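Rhamnose ABC transporter, periplasmic rhamnose-binding protein (Kribbella flavida, PDB 4KVF) probably binds a sugar, likely rhamnose, outside the cell membrane and delivers it to an ABC transporter for uptake. Local coordinates at residues Q116-D121 against C135-I140; R242-S247 against V253-L258; G314-G319 against I324-P329. All blocks are in the same frame, centred on the assembly; numbering follows the deposited sequence.

In the fold
Interactions 1 and 3 belong to the lobe built on the six-stranded parallel sheet, interaction 2 to the lobe whose parallel sheet includes strand 254-257, on the other side of the chain's centre; centres of interactions 1 and 2 lie about 43 Å apart. Interaction 1, partly buried, is ionic, an arginine from a helix end meeting an aspartate just before a strand. Interaction 2 is fully buried and purely aliphatic across its segments. Interaction 3 is partly buried and mixes a tyrosine hydroxyl bond, a water bridge and apolar packing. Interactions 1 and 3 share a sheet: strands 138-141 and 323-325 are neighbours, with Ile324 N 2.8 Å from Phe139 O.

Interaction 1. Residues Q116-D121 against C135-I140; sequences QARKAD and CRDAFI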
loop_
_atom_site.group_PDB
_atom_site.type_symbol
_atom_site.label_atom_id
_atom_site.label_comp_id
_atom_site.label_asym_id
_atom_site.label_seq_id
_atom_site.Cartn_x
_atom_site.Cartn_y
_atom_site.Cartn_z
ATOM N N GLN A 116 -25.163 8.622 0.259
ATOM C CA GLN A 116 -25.876 9.804 -0.207
ATOM C C GLN A 116 -25.258 10.274 -1.527
ATOM O O GLN A 116 -25.972 10.656 -2.458
ATOM C CB GLN A 116 -25.798 10.915 0.835
ATOM C CG GLN A 116 -26.556 12.169 0.459
ATOM C CD GLN A 116 -27.960 12.194 1.029
ATOM O OE1 GLN A 116 -28.670 11.184 1.020
ATOM N NE2 GLN A 116 -28.368 13.353 1.536
ATOM N N ALA A 117 -23.929 10.239 -1.601
ATOM C CA ALA A 117 -23.231 10.609 -2.836
ATOM C C ALA A 117 -23.633 9.671 -3.967
ATOM O O ALA A 117 -23.984 10.114 -5.062
ATOM C CB ALA A 117 -21.713 10.582 -2.641
ATOM N N ARG A 118 -23.612 8.369 -3.698
ATOM C CA ARG A 118 -23.953 7.401 -4.739
ATOM C C ARG A 118 -25.397 7.528 -5.225
ATOM O O ARG A 118 -25.667 7.320 -6.407
ATOM C CB ARG A 118 -23.642 5.975 -4.281
ATOM C CG ARG A 118 -22.185 5.771 -3.900
ATOM C CD ARG A 118 -22.023 4.472 -3.148
ATOM N NE ARG A 118 -21.929 3.346 -4.063
ATOM C CZ ARG A 118 -22.211 2.092 -3.730
ATOM N NH1 ARG A 118 -22.637 1.810 -2.503
ATOM N NH2 ARG A 118 -22.079 1.129 -4.631
ATOM N N LYS A 119 -26.313 7.876 -4.322
ATOM C CA LYS A 119 -27.699 8.162 -4.692
ATOM C C LYS A 119 -27.778 9.341 -5.660
ATOM O O LYS A 119 -28.709 9.432 -6.460
ATOM C CB LYS A 119 -28.551 8.460 -3.455
ATOM C CG LYS A 119 -29.263 7.250 -2.868
ATOM N N ALA A 120 -26.803 10.242 -5.573
ATOM C CA ALA A 120 -26.728 11.409 -6.457
ATOM C C ALA A 120 -25.934 11.102 -7.727
ATOM O O ALA A 120 -25.574 12.020 -8.473
ATOM C CB ALA A 120 -26.101 12.601 -5.724
ATOM N N ASP A 121 -25.664 9.811 -7.949
ATOM C CA ASP A 121 -24.937 9.285 -9.120
ATOM C C ASP A 121 -23.459 9.661 -9.125
ATOM O O ASP A 121 -22.789 9.636 -10.163
ATOM C CB ASP A 121 -25.610 9.662 -10.451
ATOM C CG ASP A 121 -25.177 8.757 -11.605
ATOM O OD1 ASP A 121 -25.117 7.522 -11.413
ATOM O OD2 ASP A 121 -24.873 9.282 -12.699
ATOM N N CYS A 135 -20.859 0.632 0.666
ATOM C CA CYS A 135 -20.785 2.093 0.710
ATOM C C CYS A 135 -19.805 2.654 -0.310
ATOM O O CYS A 135 -19.446 3.823 -0.248
ATOM C CB CYS A 135 -20.387 2.567 2.111
ATOM S SG CYS A 135 -21.360 1.756 3.421
ATOM N N ARG A 136 -19.332 1.812 -1.220
ATOM C CA ARG A 136 -18.502 2.297 -2.319
ATOM C C ARG A 136 -18.632 1.397 -3.547
ATOM O O ARG A 136 -19.028 0.239 -3.440
ATOM C CB ARG A 136 -17.031 2.429 -1.896
ATOM C CG ARG A 136 -16.226 1.123 -1.887
ATOM C CD ARG A 136 -16.656 0.123 -0.819
ATOM N NE ARG A 136 -15.716 -0.994 -0.813
ATOM C CZ ARG A 136 -15.817 -2.083 -1.564
ATOM N NH1 ARG A 136 -16.850 -2.244 -2.388
ATOM N NH2 ARG A 136 -14.878 -3.019 -1.495
ATOM N N ASP A 137 -18.305 1.932 -4.719
ATOM C CA ASP A 137 -18.422 1.158 -5.955
ATOM C C ASP A 137 -17.205 0.280 -6.222
ATOM O O ASP A 137 -17.339 -0.801 -6.782
ATOM C CB ASP A 137 -18.683 2.098 -7.131
ATOM C CG ASP A 137 -19.958 2.901 -6.944
ATOM O OD1 ASP A 137 -21.051 2.311 -7.100
ATOM O OD2 ASP A 137 -19.860 4.110 -6.638
ATOM N N ALA A 138 -16.030 0.746 -5.810
ATOM C CA ALA A 138 -14.794 -0.015 -5.976
ATOM C C ALA A 138 -13.759 0.408 -4.945
ATOM O O ALA A 138 -13.817 1.515 -4.410
ATOM C CB ALA A 138 -14.228 0.163 -7.386
ATOM N N PHE A 139 -12.816 -0.491 -4.680
ATOM C CA PHE A 139 -11.736 -0.235 -3.731
ATOM C C PHE A 139 -10.405 -0.496 -4.408
ATOM O O PHE A 139 -10.171 -1.591 -4.932
ATOM C CB PHE A 139 -11.893 -1.141 -2.500
ATOM C CG PHE A 139 -10.670 -1.198 -1.609
ATOM C CD1 PHE A 139 -10.076 -0.044 -1.130
ATOM C CD2 PHE A 139 -10.146 -2.419 -1.220
ATOM C CE1 PHE A 139 -8.960 -0.109 -0.299
ATOM C CE2 PHE A 139 -9.036 -2.490 -0.386
ATOM C CZ PHE A 139 -8.443 -1.335 0.068
ATOM N N ILE A 140 -9.525 0.506 -4.414
ATOM C CA ILE A 140 -8.196 0.295 -4.974
ATOM C C ILE A 140 -7.257 -0.171 -3.864
ATOM O O ILE A 140 -6.927 0.585 -2.950
ATOM C CB ILE A 140 -7.611 1.569 -5.626
ATOM C CG1 ILE A 140 -8.626 2.181 -6.607
ATOM C CG2 ILE A 140 -6.286 1.227 -6.345
ATOM C CD1 ILE A 140 -9.151 1.185 -7.670
#
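Arg118, near the C-terminal end of helix 111-119, forms a salt bridge with Asp137, which lies just before strand 138-141. The strong bond runs from Arg118 NH2 to Asp137 OD1, 2.9 Å long with an N-H...O angle of 162°. OD1 lies in the guanidinium plane, yet the nitrogen reaches it from above the carboxylate plane, and the two flat groups are turned 72° apart. The carboxylate therefore does not meet the guanidinium as a coplanar fork. Arg118 NE adds only weak bonds, 3.3 Å to Asp137 OD1 and 3.4 Å to Asp137 OD2. A bend at chi3 (82°) in the arginine chain swings the guanidinium round to the acid.

Beyond the bridge the guanidinium lies against backbone: the Arg136 carbonyl carbon lies 3.5 Å over the outer part of one guanidinium face. Arg118 CD approaches Cys135 O at 3.9 Å.

Polar partners nearby hold both ends of the bridge: Asn115 OD1 takes a hydrogen bond from Arg118 NH1, and Asp137 OD2 accepts one from the backbone N of Val124. The side chain of Arg136 turns away to a salt bridge with Asp130, and Cys135 is joined by a disulfide to Cys111.

Asp121, with positive phi, is the C' residue of a Schellman motif: Ile122 N bonds to Ala117 O, and Asp121 N to Arg118 O at 2.9 Å. Helix 111-119 leads into strand 123-127, and Arg118 ties its C-terminal end to the start of the neighbouring parallel strand 138-141, in one alpha/beta lobe of the type I periplasmic binding protein fold.

Interaction 2. Residues R242-S247 against V253-L258; sequences RYVSAS and VAITGL
Val244, in the last turn of helix 234-245, packs against Val253 and Ile255 on the chain that enters and forms strand 254-257. All three side chains are buried, and the contact between the segments is wholly aliphatic. Val244 CG2 does most of the touching: it lies 3.7 Å from Ile255 CD1 and 3.9 Å from Ile255 CG1, the two side chains running antiparallel alongside one another. The same methyl is 3.9 Å from Val253 CG1, while Val244 CG1 comes to 4.0 Å from that carbon, so the Val253 methyl meets both branches of the helix residue. Val253 holds CG1 between its backbone N and carbonyl carbon (chi1 65°), and this puts the methyl against the helix. Val253 and Ile255 point toward the helix, with Ala254 between them facing away.

The polar contacts at the end of the helix involve Ser247, just past it. Val244 O accepts from both Ser247 N, at 3.2 Å, and Ser247 OG, at 3.1 Å; the two donors arrive on one face of the carbonyl plane. The hydroxyl comes in from the flank, with a C=O...OG angle of 106°, and also bonds to Tyr249 N, tying the helix end to the loop that follows.

Around the apolar cluster, Val244 also touches Leu220 of helix 209-222, and Ile255 touches Ile237, Ala240 and Ser241, further back on helix 234-245. Helix and strand are consecutive elements of the beta-alpha-beta unit formed by strand 226-231, helix 234-245 and strand 254-257, the building unit of the parallel alpha/beta fold seen in each lobe of periplasmic binding proteins.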
loop_
_atom_site.group_PDB
_atom_site.type_symbol
_atom_site.label_atom_id
_atom_site.label_comp_id
_atom_site.label_asym_id
_atom_site.label_seq_id
_atom_site.Cartn_x
_atom_site.Cartn_y
_atom_site.Cartn_z
ATOM N N ARG A 242 19.773 0.542 9.985
ATOM C CA ARG A 242 20.682 1.476 10.634
ATOM C C ARG A 242 21.556 0.750 11.649
ATOM O O ARG A 242 22.741 1.045 11.773
ATOM C CB ARG A 242 19.929 2.632 11.297
ATOM C CG ARG A 242 20.853 3.739 11.799
ATOM C CD ARG A 242 20.078 4.939 12.312
ATOM N NE ARG A 242 19.376 4.653 13.558
ATOM C CZ ARG A 242 18.068 4.445 13.649
ATOM N NH1 ARG A 242 17.522 4.191 14.830
ATOM N NH2 ARG A 242 17.303 4.492 12.563
ATOM N N TYR A 243 20.977 -0.204 12.371
ATOM C CA TYR A 243 21.784 -0.991 13.297
ATOM C C TYR A 243 22.796 -1.845 12.548
ATOM O O TYR A 243 23.980 -1.821 12.853
ATOM C CB TYR A 243 20.949 -1.902 14.195
ATOM C CG TYR A 243 21.851 -2.841 14.960
ATOM C CD1 TYR A 243 22.661 -2.366 15.971
ATOM C CD2 TYR A 243 21.924 -4.192 14.642
ATOM C CE1 TYR A 243 23.511 -3.207 16.664
ATOM C CE2 TYR A 243 22.779 -5.047 15.332
ATOM C CZ TYR A 243 23.564 -4.548 16.343
ATOM O OH TYR A 243 24.412 -5.383 17.040
ATOM N N VAL A 244 22.316 -2.627 11.586
ATOM C CA VAL A 244 23.195 -3.527 10.845
ATOM C C VAL A 244 24.316 -2.777 10.117
ATOM O O VAL A 244 25.464 -3.222 10.115
ATOM C CB VAL A 244 22.389 -4.441 9.893
ATOM C CG1 VAL A 244 23.310 -5.200 8.959
ATOM C CG2 VAL A 244 21.546 -5.413 10.715
ATOM N N SER A 245 23.990 -1.616 9.553
ATOM C CA SER A 245 24.963 -0.804 8.823
ATOM C C SER A 245 26.158 -0.399 9.680
ATOM O O SER A 245 27.286 -0.310 9.190
ATOM C CB SER A 245 24.283 0.443 8.253
ATOM O OG SER A 245 25.171 1.180 7.429
ATOM N N ALA A 246 25.919 -0.172 10.966
ATOM C CA ALA A 246 26.975 0.308 11.853
ATOM C C ALA A 246 27.446 -0.760 12.843
ATOM O O ALA A 246 28.028 -0.442 13.880
ATOM C CB ALA A 246 26.512 1.555 12.591
ATOM N N SER A 247 27.202 -2.025 12.512
ATOM C CA SER A 247 27.575 -3.137 13.383
ATOM C C SER A 247 28.463 -4.134 12.651
ATOM O O SER A 247 28.716 -3.997 11.455
ATOM C CB SER A 247 26.324 -3.872 13.861
ATOM O OG SER A 247 25.818 -4.681 12.818
ATOM N N VAL A 253 24.352 -10.453 7.718
ATOM C CA VAL A 253 22.920 -10.721 7.816
ATOM C C VAL A 253 22.182 -9.823 6.828
ATOM O O VAL A 253 22.582 -8.676 6.601
ATOM C CB VAL A 253 22.387 -10.526 9.260
ATOM C CG1 VAL A 253 22.500 -9.074 9.687
ATOM C CG2 VAL A 253 20.943 -10.998 9.376
ATOM N N ALA A 254 21.130 -10.352 6.211
ATOM C CA ALA A 254 20.351 -9.569 5.264
ATOM C C ALA A 254 19.189 -8.906 5.985
ATOM O O ALA A 254 18.670 -9.442 6.964
ATOM C CB ALA A 254 19.837 -10.441 4.134
ATOM N N ILE A 255 18.790 -7.736 5.499
ATOM C CA ILE A 255 17.618 -7.046 6.017
ATOM C C ILE A 255 16.659 -6.815 4.863
ATOM O O ILE A 255 17.061 -6.280 3.836
ATOM C CB ILE A 255 17.994 -5.667 6.625
ATOM C CG1 ILE A 255 19.023 -5.826 7.746
ATOM C CG2 ILE A 255 16.753 -4.949 7.131
ATOM C CD1 ILE A 255 18.448 -6.416 9.022
ATOM N N THR A 256 15.406 -7.240 5.011
ATOM C CA THR A 256 14.385 -6.929 4.011
ATOM C C THR A 256 13.070 -6.577 4.714
ATOM O O THR A 256 13.047 -6.446 5.932
ATOM C CB THR A 256 14.203 -8.074 2.989
ATOM O OG1 THR A 256 13.331 -7.640 1.936
ATOM C CG2 THR A 256 13.624 -9.318 3.653
ATOM N N GLY A 257 11.988 -6.395 3.967
ATOM C CA GLY A 257 10.751 -5.946 4.574
ATOM C C GLY A 257 10.042 -4.885 3.752
ATOM O O GLY A 257 10.174 -4.848 2.529
ATOM N N LEU A 258 9.289 -4.023 4.424
ATOM C CA LEU A 258 8.513 -2.995 3.740
ATOM C C LEU A 258 9.071 -1.642 4.128
ATOM O O LEU A 258 9.071 -1.279 5.303
ATOM C CB LEU A 258 7.047 -3.087 4.140
ATOM C CG LEU A 258 6.396 -4.426 3.810
ATOM C CD1 LEU A 258 5.010 -4.468 4.425
ATOM C CD2 LEU A 258 6.336 -4.655 2.295
#

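Interaction 3. Residues G314-G319 against I324-P329; sequences GEYTVG and IVLGPP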
loop_
_atom_site.group_PDB
_atom_site.type_symbol
_atom_site.label_atom_id
_atom_site.label_comp_id
_atom_site.label_asym_id
_atom_site.label_seq_id
_atom_site.Cartn_x
_atom_site.Cartn_y
_atom_site.Cartn_z
ATOM N N GLY A 314 -2.155 -0.426 -17.795
ATOM C CA GLY A 314 -2.669 -1.558 -18.551
ATOM C C GLY A 314 -4.087 -1.931 -18.158
ATOM O O GLY A 314 -4.860 -1.101 -17.684
ATOM N N GLU A 315 -4.432 -3.199 -18.346
ATOM C CA GLU A 315 -5.798 -3.675 -18.125
ATOM C C GLU A 315 -5.997 -4.253 -16.727
ATOM O O GLU A 315 -5.132 -4.953 -16.184
ATOM C CB GLU A 315 -6.171 -4.738 -19.173
ATOM C CG GLU A 315 -7.657 -5.122 -19.173
ATOM C CD GLU A 315 -7.987 -6.170 -20.234
ATOM O OE1 GLU A 315 -7.257 -7.187 -20.325
ATOM O OE2 GLU A 315 -8.961 -5.965 -20.989
ATOM N N TYR A 316 -7.149 -3.946 -16.140
ATOM C CA TYR A 316 -7.498 -4.446 -14.818
ATOM C C TYR A 316 -8.753 -5.293 -14.855
ATOM O O TYR A 316 -9.658 -5.029 -15.640
ATOM C CB TYR A 316 -7.661 -3.291 -13.831
ATOM C CG TYR A 316 -6.307 -2.848 -13.345
ATOM C CD1 TYR A 316 -5.725 -3.450 -12.233
ATOM C CD2 TYR A 316 -5.568 -1.919 -14.055
ATOM C CE1 TYR A 316 -4.461 -3.086 -11.802
ATOM C CE2 TYR A 316 -4.301 -1.546 -13.638
ATOM C CZ TYR A 316 -3.759 -2.127 -12.498
ATOM O OH TYR A 316 -2.493 -1.769 -12.093
ATOM N N THR A 317 -8.788 -6.327 -14.020
ATOM C CA THR A 317 -10.014 -7.107 -13.834
ATOM C C THR A 317 -10.485 -6.890 -12.398
ATOM O O THR A 317 -9.716 -7.068 -11.450
ATOM C CB THR A 317 -9.788 -8.601 -14.068
ATOM O OG1 THR A 317 -9.324 -8.834 -15.412
ATOM C CG2 THR A 317 -11.111 -9.379 -13.857
ATOM N N VAL A 318 -11.738 -6.477 -12.235
ATOM C CA VAL A 318 -12.295 -6.243 -10.913
ATOM C C VAL A 318 -12.395 -7.569 -10.168
ATOM O O VAL A 318 -12.837 -8.574 -10.732
ATOM C CB VAL A 318 -13.706 -5.612 -11.015
ATOM C CG1 VAL A 318 -14.280 -5.363 -9.647
ATOM C CG2 VAL A 318 -13.662 -4.310 -11.809
ATOM N N GLY A 319 -11.970 -7.582 -8.907
ATOM C CA GLY A 319 -12.040 -8.796 -8.111
ATOM C C GLY A 319 -13.311 -8.869 -7.282
ATOM O O GLY A 319 -14.272 -8.138 -7.532
ATOM N N ILE A 324 -10.097 -3.789 -6.594
ATOM C CA ILE A 324 -9.201 -3.737 -7.724
ATOM C C ILE A 324 -7.774 -3.675 -7.187
ATOM O O ILE A 324 -7.415 -2.730 -6.497
ATOM C CB ILE A 324 -9.474 -2.486 -8.590
ATOM C CG1 ILE A 324 -10.939 -2.497 -9.052
ATOM C CG2 ILE A 324 -8.528 -2.449 -9.779
ATOM C CD1 ILE A 324 -11.372 -1.201 -9.759
ATOM N N VAL A 325 -6.980 -4.698 -7.487
ATOM C CA VAL A 325 -5.638 -4.802 -6.894
ATOM C C VAL A 325 -4.618 -4.192 -7.833
ATOM O O VAL A 325 -4.524 -4.610 -8.992
ATOM C CB VAL A 325 -5.269 -6.287 -6.656
ATOM C CG1 VAL A 325 -3.852 -6.394 -6.083
ATOM C CG2 VAL A 325 -6.288 -6.912 -5.709
ATOM N N LEU A 326 -3.854 -3.212 -7.343
ATOM C CA LEU A 326 -2.914 -2.478 -8.183
ATOM C C LEU A 326 -1.913 -3.431 -8.822
ATOM O O LEU A 326 -1.615 -3.347 -10.013
ATOM C CB LEU A 326 -2.181 -1.406 -7.365
ATOM C CG LEU A 326 -0.991 -0.700 -8.017
ATOM C CD1 LEU A 326 -1.427 0.085 -9.263
ATOM C CD2 LEU A 326 -0.317 0.219 -7.005
ATOM N N GLY A 327 -1.410 -4.362 -8.020
ATOM C CA GLY A 327 -0.542 -5.404 -8.532
ATOM C C GLY A 327 0.214 -6.039 -7.385
ATOM O O GLY A 327 -0.066 -5.750 -6.220
ATOM N N PRO A 328 1.162 -6.920 -7.704
ATOM C CA PRO A 328 2.036 -7.429 -6.643
ATOM C C PRO A 328 2.841 -6.262 -6.075
ATOM O O PRO A 328 2.933 -5.216 -6.734
ATOM C CB PRO A 328 2.957 -8.403 -7.394
ATOM C CG PRO A 328 2.212 -8.760 -8.635
ATOM C CD PRO A 328 1.451 -7.529 -9.014
ATOM N N PRO A 329 3.418 -6.425 -4.870
ATOM C CA PRO A 329 4.265 -5.371 -4.297
ATOM C C PRO A 329 5.394 -4.989 -5.242
ATOM O O PRO A 329 5.877 -5.833 -6.000
ATOM C CB PRO A 329 4.847 -6.035 -3.048
ATOM C CG PRO A 329 3.799 -7.060 -2.669
ATOM C CD PRO A 329 3.292 -7.592 -3.971
HETATM O O HOH W 1 -8.042 -6.748 -9.364
#
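Strand 315-317 and the chain from strand 323-325 draw nearest at Val318 and Ile324, whose CA atoms are 5.1 Å apart, and a water bridges the two backbones, donating to Thr317 O (2.7 Å) and accepting from Val325 N (3.0 Å). The contact sets a two-stranded antiparallel hairpin, 307-309 with 315-317, against the edge strand of the six-stranded parallel sheet in one lobe of the binding-protein fold. Tyr316 carries most of the side-chain contact. With CG anti to its carbonyl carbon (chi1 -81°), the ring reaches along 324-326, presenting an edge to Val325 O, which lies near the ring plane, 3.2 Å from CE1. Ile324 CG2 packs obliquely on CD1 at 3.9 Å, and Val318 CG2 rests more loosely on Ile324 CG1. The Tyr316 side chain also touches Phe308 and Leu287. Its hydroxyl OH donates to Leu326 O at 2.8 Å, in the carbonyl plane on a lone pair. A phenylalanine here would probably keep the ring packing but leave Leu326 O without its hydroxyl partner and the chain beyond the strand less firmly tied to the hairpin. Beside the bond, Leu326 CD1 lies 3.5 Å from Tyr316 OH.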